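Long-range contacts in GlcNAc Inducible Gene 2, GIG2 (Candida albicans, PDB 6AKZ), which binds an iron(III) ion and is probably an oxygenase of the DUF1479 (Gig2-like) family in the cupin clan: residues 52-57 with 331-336; 58-63 with 83-88. All blocks are in the same frame, centred on the assembly; numbering follows the deposited sequence.

Segments 52-57, the last turn of helix 32-56 and the glycine that leaves it, and 58-63, which leads on to edge strand 63-65, are consecutive; in sequence contact 2 lies wholly between the two segments of contact 1. The contact centres lie about 12 Å apart, and side chains join them. I53 CG1 is 3.6 Å from Y60 CZ, while I336 CD1 reaches V61 CG2 at 3.9 Å, so the apolar packing of contact 1 continues into contact 2. Neither contact supplies a ligand to the iron, which is held by H192, D194 and H355. Measured between side chains, I336 is about 10 Å and C87 about 8 Å from H355; C87 is about 13 Å from the metal.

Contact 1: residues 52-57 with 331-336; sequences EIAKIG and LHQGII
The C-terminal turn of helix 32-56 packs here against the loop that leads into edge strand 336-337 of a small antiparallel sheet, whose central strand 272-274 also pairs with strand 355-357, carrying the iron ligand H355. The two backbones come nearest at A54 and G334, with CA atoms 5.7 Å apart, close enough for side chains to meet main chain directly. I53 turns its CG2 branch to the loop, anti to the backbone N. That methyl touches G334 O at 3.4 Å and I336 CG2 at 3.7 Å, and the two isoleucine side chains cross at about a right angle. Next to it, A54 CB sits 3.3 Å from Q333 O. In I336, CG1 lies between the backbone N and the carbonyl carbon (chi1 52°), and the extended end carries CD1 to within 3.3 Å of G57 O. G57, with phi 88°, is where the chain leaves the helix; its N bonds to I53 O at 2.9 Å, and the same oxygen also accepts from I56 N. Beyond the two segments, I336 pairs through its backbone with V274. Across the interface the contacts are methyls against methyls and carbonyl oxygens, without hydrogen bonds or salt bridges, which implies that cohesion between helix end and loop probably rests mainly on close packing.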
ATOM      1  N   GLU A  52     -17.097  -3.544 -18.085  1.00 14.19           N
ATOM      2  CA  GLU A  52     -18.161  -3.210 -17.152  1.00 14.70           C
ATOM      3  C   GLU A  52     -17.715  -2.040 -16.255  1.00 12.51           C
ATOM      4  O   GLU A  52     -18.421  -1.117 -16.064  1.00 12.90           O
ATOM      5  CB  GLU A  52     -18.609  -4.435 -16.365  1.00 16.34           C
ATOM      6  CG  GLU A  52     -19.609  -4.129 -15.296  1.00 17.32           C
ATOM      7  CD  GLU A  52     -20.094  -5.316 -14.457  1.00 20.10           C
ATOM      8  OE1 GLU A  52     -20.722  -6.197 -15.081  1.00 24.28           O
ATOM      9  OE2 GLU A  52     -20.041  -5.307 -13.162  1.00 21.13           O
ATOM     10  N   ILE A  53     -16.464  -2.050 -15.815  1.00 12.96           N
ATOM     11  CA  ILE A  53     -15.986  -1.005 -14.928  1.00 13.50           C
ATOM     12  C   ILE A  53     -16.075   0.330 -15.626  1.00 14.74           C
ATOM     13  O   ILE A  53     -16.571   1.305 -15.090  1.00 14.00           O
ATOM     14  CB  ILE A  53     -14.546  -1.233 -14.447  1.00 14.24           C
ATOM     15  CG1 ILE A  53     -14.522  -2.432 -13.538  1.00 15.75           C
ATOM     16  CG2 ILE A  53     -14.020   0.064 -13.793  1.00 13.41           C
ATOM     17  CD1 ILE A  53     -13.111  -2.838 -13.093  1.00 17.10           C
ATOM     18  N   ALA A  54     -15.507   0.361 -16.825  1.00 14.97           N
ATOM     19  CA  ALA A  54     -15.474   1.588 -17.659  1.00 16.25           C
ATOM     20  C   ALA A  54     -16.906   2.154 -17.873  1.00 17.24           C
ATOM     21  O   ALA A  54     -17.123   3.378 -17.874  1.00 18.40           O
ATOM     22  CB  ALA A  54     -14.831   1.278 -18.979  1.00 17.60           C
ATOM     23  N   LYS A  55     -17.862   1.284 -18.078  1.00 14.82           N
ATOM     24  CA  LYS A  55     -19.224   1.709 -18.339  1.00 15.88           C
ATOM     25  C   LYS A  55     -20.008   2.094 -17.079  1.00 16.09           C
ATOM     26  O   LYS A  55     -21.103   2.661 -17.188  1.00 19.73           O
ATOM     27  CB  LYS A  55     -20.033   0.669 -19.142  1.00 16.15           C
ATOM     28  CG  LYS A  55     -19.511   0.438 -20.558  1.00 17.34           C
ATOM     29  CD  LYS A  55     -20.235  -0.613 -21.355  1.00 18.62           C
ATOM     30  CE  LYS A  55     -19.624  -0.672 -22.752  1.00 20.17           C
ATOM     31  NZ  LYS A  55     -19.945   0.563 -23.503  1.00 20.40           N
ATOM     32  N   ILE A  56     -19.532   1.727 -15.914  1.00 13.31           N
ATOM     33  CA  ILE A  56     -20.220   2.046 -14.649  1.00 14.37           C
ATOM     34  C   ILE A  56     -19.633   3.339 -14.126  1.00 13.96           C
ATOM     35  O   ILE A  56     -20.414   4.274 -13.756  1.00 15.30           O
ATOM     36  CB  ILE A  56     -20.184   0.890 -13.635  1.00 15.46           C
ATOM     37  CG1 ILE A  56     -21.035  -0.331 -14.121  1.00 16.23           C
ATOM     38  CG2 ILE A  56     -20.739   1.276 -12.285  1.00 16.40           C
ATOM     39  CD1 ILE A  56     -20.784  -1.539 -13.274  1.00 15.36           C
ATOM     40  N   GLY A  57     -18.294   3.418 -14.105  1.00 14.28           N
ATOM     41  CA  GLY A  57     -17.602   4.592 -13.612  1.00 12.86           C
ATOM     42  C   GLY A  57     -17.363   4.538 -12.093  1.00 14.77           C
ATOM     43  O   GLY A  57     -17.343   3.458 -11.505  1.00 14.99           O
ATOM     44  N   LEU A 331      -4.821  -2.976 -19.040  1.00 16.20           N
ATOM     45  CA  LEU A 331      -5.274  -2.379 -17.787  1.00 17.42           C
ATOM     46  C   LEU A 331      -6.027  -1.070 -17.974  1.00 16.90           C
ATOM     47  O   LEU A 331      -6.837  -0.712 -17.132  1.00 16.94           O
ATOM     48  CB  LEU A 331      -4.089  -2.177 -16.812  1.00 16.69           C
ATOM     49  CG  LEU A 331      -3.312  -3.419 -16.397  1.00 17.99           C
ATOM     50  CD1 LEU A 331      -2.201  -2.952 -15.466  1.00 21.00           C
ATOM     51  CD2 LEU A 331      -4.161  -4.540 -15.773  1.00 19.27           C
ATOM     52  N   HIS A 332      -5.748  -0.333 -19.045  1.00 17.44           N
ATOM     53  CA  HIS A 332      -6.168   1.022 -19.103  1.00 19.23           C
ATOM     54  C   HIS A 332      -7.682   1.213 -19.126  1.00 19.72           C
ATOM     55  O   HIS A 332      -8.172   2.135 -18.526  1.00 17.46           O
ATOM     56  CB  HIS A 332      -5.439   1.742 -20.196  1.00 26.23           C
ATOM     57  CG  HIS A 332      -3.954   1.822 -19.917  1.00 41.18           C
ATOM     58  ND1 HIS A 332      -3.131   2.798 -20.444  1.00 52.44           N
ATOM     59  CD2 HIS A 332      -3.153   1.046 -19.136  1.00 44.35           C
ATOM     60  CE1 HIS A 332      -1.894   2.607 -20.020  1.00 54.34           C
ATOM     61  NE2 HIS A 332      -1.883   1.556 -19.217  1.00 47.80           N
ATOM     62  N   GLN A 333      -8.407   0.261 -19.676  1.00 16.34           N
ATOM     63  CA  GLN A 333      -9.834   0.353 -19.805  1.00 20.47           C
ATOM     64  C   GLN A 333     -10.528   0.379 -18.427  1.00 18.28           C
ATOM     65  O   GLN A 333     -11.618   0.900 -18.269  1.00 20.42           O
ATOM     66  CB  GLN A 333     -10.303  -0.899 -20.521  1.00 24.09           C
ATOM     67  CG  GLN A 333     -11.788  -0.916 -20.751  1.00 28.61           C
ATOM     68  CD  GLN A 333     -12.249  -2.056 -21.642  1.00 28.16           C
ATOM     69  OE1 GLN A 333     -11.699  -3.169 -21.644  1.00 32.00           O
ATOM     70  NE2 GLN A 333     -13.279  -1.779 -22.380  1.00 27.68           N
ATOM     71  N   GLY A 334      -9.850  -0.214 -17.466  1.00 14.89           N
ATOM     72  CA  GLY A 334     -10.362  -0.361 -16.140  1.00 15.97           C
ATOM     73  C   GLY A 334     -10.194   0.766 -15.147  1.00 15.98           C
ATOM     74  O   GLY A 334     -10.656   0.632 -13.987  1.00 15.77           O
ATOM     75  N   ILE A 335      -9.448   1.813 -15.524  1.00 15.72           N
ATOM     76  CA  ILE A 335      -9.113   2.887 -14.646  1.00 15.10           C
ATOM     77  C   ILE A 335     -10.271   3.876 -14.529  1.00 15.17           C
ATOM     78  O   ILE A 335     -10.857   4.322 -15.529  1.00 14.90           O
ATOM     79  CB  ILE A 335      -7.843   3.612 -15.096  1.00 16.86           C
ATOM     80  CG1 ILE A 335      -6.658   2.631 -15.249  1.00 17.62           C
ATOM     81  CG2 ILE A 335      -7.440   4.645 -14.099  1.00 16.22           C
ATOM     82  CD1 ILE A 335      -5.556   3.205 -16.110  1.00 22.54           C
ATOM     83  N   ILE A 336     -10.643   4.131 -13.287  1.00 13.15           N
ATOM     84  CA  ILE A 336     -11.669   5.085 -12.948  1.00 13.83           C
ATOM     85  C   ILE A 336     -11.257   5.988 -11.833  1.00 14.06           C
ATOM     86  O   ILE A 336     -10.420   5.640 -10.958  1.00 12.79           O
ATOM     87  CB  ILE A 336     -12.995   4.372 -12.565  1.00 14.67           C
ATOM     88  CG1 ILE A 336     -12.790   3.320 -11.491  1.00 15.70           C
ATOM     89  CG2 ILE A 336     -13.587   3.753 -13.804  1.00 15.48           C
ATOM     90  CD1 ILE A 336     -14.106   2.909 -10.880  1.00 17.45           C
TER

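Contact 2: residues 58-63 with 83-88; sequences PSYVPK and KQRGCL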
ATOM      1  N   PRO A  58     -17.154   5.722 -11.436  1.00 14.55           N
ATOM      2  CA  PRO A  58     -16.762   5.797 -10.065  1.00 14.54           C
ATOM      3  C   PRO A  58     -17.631   5.091  -9.028  1.00 15.02           C
ATOM      4  O   PRO A  58     -17.088   4.630  -8.009  1.00 14.69           O
ATOM      5  CB  PRO A  58     -16.726   7.320  -9.811  1.00 15.30           C
ATOM      6  CG  PRO A  58     -16.308   7.902 -11.090  1.00 14.55           C
ATOM      7  CD  PRO A  58     -17.151   7.068 -12.054  1.00 15.13           C
ATOM      8  N   SER A  59     -18.942   4.910  -9.275  1.00 14.92           N
ATOM      9  CA  SER A  59     -19.765   4.216  -8.301  1.00 15.65           C
ATOM     10  C   SER A  59     -19.370   2.727  -8.154  1.00 14.69           C
ATOM     11  O   SER A  59     -19.902   2.029  -7.239  1.00 15.97           O
ATOM     12  CB  SER A  59     -21.202   4.364  -8.653  1.00 17.72           C
ATOM     13  OG  SER A  59     -21.463   3.657  -9.841  1.00 16.92           O
ATOM     14  N   TYR A  60     -18.552   2.206  -9.086  1.00 12.86           N
ATOM     15  CA  TYR A  60     -17.998   0.863  -8.982  1.00 13.05           C
ATOM     16  C   TYR A  60     -17.143   0.694  -7.707  1.00 12.86           C
ATOM     17  O   TYR A  60     -17.042  -0.414  -7.171  1.00 12.16           O
ATOM     18  CB  TYR A  60     -17.258   0.497 -10.246  1.00 13.82           C
ATOM     19  CG  TYR A  60     -16.880  -0.956 -10.399  1.00 12.57           C
ATOM     20  CD1 TYR A  60     -15.735  -1.465  -9.818  1.00 12.96           C
ATOM     21  CD2 TYR A  60     -17.704  -1.817 -11.063  1.00 13.43           C
ATOM     22  CE1 TYR A  60     -15.395  -2.789  -9.959  1.00 13.06           C
ATOM     23  CE2 TYR A  60     -17.397  -3.136 -11.247  1.00 15.09           C
ATOM     24  CZ  TYR A  60     -16.294  -3.639 -10.677  1.00 15.68           C
ATOM     25  OH  TYR A  60     -16.027  -4.944 -10.872  1.00 14.97           O
ATOM     26  N   VAL A  61     -16.544   1.764  -7.177  1.00 13.25           N
ATOM     27  CA  VAL A  61     -15.700   1.620  -6.037  1.00 12.20           C
ATOM     28  C   VAL A  61     -16.552   1.370  -4.818  1.00 11.72           C
ATOM     29  O   VAL A  61     -17.475   2.121  -4.539  1.00 13.49           O
ATOM     30  CB  VAL A  61     -14.885   2.953  -5.775  1.00 11.08           C
ATOM     31  CG1 VAL A  61     -14.151   2.929  -4.470  1.00 11.62           C
ATOM     32  CG2 VAL A  61     -13.971   3.155  -6.975  1.00 10.95           C
ATOM     33  N   PRO A  62     -16.247   0.317  -4.070  1.00 11.23           N
ATOM     34  CA  PRO A  62     -16.985   0.082  -2.830  1.00 13.12           C
ATOM     35  C   PRO A  62     -16.990   1.303  -1.871  1.00 14.28           C
ATOM     36  O   PRO A  62     -15.968   1.976  -1.649  1.00 11.97           O
ATOM     37  CB  PRO A  62     -16.251  -1.082  -2.222  1.00 11.88           C
ATOM     38  CG  PRO A  62     -15.591  -1.776  -3.369  1.00 11.60           C
ATOM     39  CD  PRO A  62     -15.180  -0.670  -4.290  1.00 11.30           C
ATOM     40  N   LYS A  63     -18.144   1.579  -1.330  1.00 16.01           N
ATOM     41  CA  LYS A  63     -18.310   2.675  -0.449  1.00 18.41           C
ATOM     42  C   LYS A  63     -19.293   2.285   0.647  1.00 21.08           C
ATOM     43  O   LYS A  63     -20.230   1.597   0.409  1.00 22.62           O
ATOM     44  CB  LYS A  63     -18.873   3.845  -1.261  1.00 20.16           C
ATOM     45  CG  LYS A  63     -18.939   5.156  -0.552  1.00 23.06           C
ATOM     46  CD  LYS A  63     -19.225   6.339  -1.461  1.00 24.28           C
ATOM     47  CE  LYS A  63     -20.688   6.636  -1.654  1.00 24.25           C
ATOM     48  NZ  LYS A  63     -20.799   7.674  -2.704  1.00 23.79           N
ATOM     49  N   LYS A  83     -12.824  -7.262  -1.069  1.00 13.22           N
ATOM     50  CA  LYS A  83     -11.858  -8.235  -1.487  1.00 14.41           C
ATOM     51  C   LYS A  83     -11.742  -8.383  -3.010  1.00 12.93           C
ATOM     52  O   LYS A  83     -10.691  -8.758  -3.487  1.00 15.24           O
ATOM     53  CB  LYS A  83     -12.088  -9.584  -0.834  1.00 15.84           C
ATOM     54  CG  LYS A  83     -11.934  -9.511   0.683  1.00 17.23           C
ATOM     55  CD  LYS A  83     -11.759 -10.906   1.270  1.00 21.02           C
ATOM     56  CE  LYS A  83     -11.233 -10.812   2.672  1.00 22.25           C
ATOM     57  NZ  LYS A  83     -10.664 -12.093   3.233  1.00 25.14           N
ATOM     58  N   GLN A  84     -12.837  -8.213  -3.755  1.00 11.55           N
ATOM     59  CA  GLN A  84     -12.816  -8.242  -5.216  1.00 13.66           C
ATOM     60  C   GLN A  84     -12.162  -7.003  -5.820  1.00 13.47           C
ATOM     61  O   GLN A  84     -11.341  -7.067  -6.766  1.00 12.94           O
ATOM     62  CB  GLN A  84     -14.266  -8.407  -5.777  1.00 16.33           C
ATOM     63  CG  GLN A  84     -14.352  -8.296  -7.305  1.00 21.76           C
ATOM     64  CD  GLN A  84     -15.717  -7.906  -7.965  1.00 26.53           C
ATOM     65  OE1 GLN A  84     -16.608  -7.211  -7.427  1.00 25.05           O
ATOM     66  NE2 GLN A  84     -15.852  -8.375  -9.161  1.00 35.66           N
ATOM     67  N   ARG A  85     -12.522  -5.868  -5.288  1.00 10.60           N
ATOM     68  CA  ARG A  85     -12.219  -4.616  -5.957  1.00  9.99           C
ATOM     69  C   ARG A  85     -10.985  -3.906  -5.421  1.00 10.62           C
ATOM     70  O   ARG A  85     -10.406  -3.039  -6.123  1.00 12.62           O
ATOM     71  CB  ARG A  85     -13.458  -3.710  -5.927  1.00 10.78           C
ATOM     72  CG  ARG A  85     -14.587  -4.319  -6.743  1.00 10.94           C
ATOM     73  CD  ARG A  85     -15.918  -3.629  -6.730  1.00 11.46           C
ATOM     74  NE  ARG A  85     -16.896  -4.517  -7.395  1.00 12.91           N
ATOM     75  CZ  ARG A  85     -18.018  -4.070  -7.914  1.00 16.07           C
ATOM     76  NH1 ARG A  85     -18.346  -2.774  -7.803  1.00 16.43           N
ATOM     77  NH2 ARG A  85     -18.860  -4.925  -8.489  1.00 16.20           N
ATOM     78  N   GLY A  86     -10.609  -4.279  -4.188  1.00 10.68           N
ATOM     79  CA  GLY A  86      -9.338  -3.885  -3.582  1.00 11.36           C
ATOM     80  C   GLY A  86      -9.256  -2.456  -3.094  1.00 11.24           C
ATOM     81  O   GLY A  86      -8.161  -1.925  -2.845  1.00 12.12           O
ATOM     82  N   CYS A  87     -10.385  -1.738  -3.015  1.00 12.72           N
ATOM     83  CA  CYS A  87     -10.409  -0.344  -2.543  1.00 13.08           C
ATOM     84  C   CYS A  87     -11.773  -0.174  -1.825  1.00 11.99           C
ATOM     85  O   CYS A  87     -12.708  -0.979  -1.985  1.00 10.99           O
ATOM     86  CB  CYS A  87     -10.220   0.685  -3.700  1.00 12.82           C
ATOM     87  SG  CYS A  87     -11.342   0.339  -5.073  1.00 14.03           S
ATOM     88  N   LEU A  88     -11.834   0.814  -1.008  1.00 11.68           N
ATOM     89  CA  LEU A  88     -13.013   1.150  -0.195  1.00 11.08           C
ATOM     90  C   LEU A  88     -12.963   2.604   0.212  1.00 11.75           C
ATOM     91  O   LEU A  88     -11.941   3.059   0.711  1.00 13.27           O
ATOM     92  CB  LEU A  88     -13.018   0.271   1.058  1.00 11.93           C
ATOM     93  CG  LEU A  88     -14.169   0.532   2.060  1.00 12.35           C
ATOM     94  CD1 LEU A  88     -15.554   0.252   1.476  1.00 13.62           C
ATOM     95  CD2 LEU A  88     -13.947  -0.451   3.220  1.00 14.79           C
TER
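The run 60-63 and the run 84-88 point 50° apart, and the backbones come nearest at P62 and L88, whose CA atoms are 4.9 Å apart. The contact belongs to a beta-alpha-beta crossover: two parallel neighbours of the large mixed sheet, edge strand 63-65 and strand 87-91, are brought side by side, with helix 76-85 in the connection between them; P62 already shares a backbone hydrogen bond with M89. A cation-pi stack dominates the side chains. The R85 guanidinium lies flat over one face of the Y60 ring, the planes 4° apart and R85 CZ 3.5 Å from the ring centroid. Two bonds to the guanidinium fix its rotation. R85 NH1 donates to Y60 O at 2.8 Å, in the carbonyl plane and on a lone pair, whereas R85 NE reaches Q84 OE1 at 2.7 Å in a nearly straight bond (170°) from above the amide's carbonyl plane. Both acceptors lie close to the guanidinium plane, leaving its face for the ring. Y60 CG stands anti to the backbone N, which brings the ring to the guanidinium with the two side chains crossing at about a right angle, and E49 and E52 of helix 32-56 also touch this tyrosine. P62 rests on R85 CB and on C87, with its CG 3.3 Å from C87 O, a buried oxygen that has no hydrogen-bonding partner in the model. V61 CG1 packs on C87 SG. Near the start of strand 87-91, L88 CA points its hydrogen at P62 O in a CA-H...O contact of 3.4 Å.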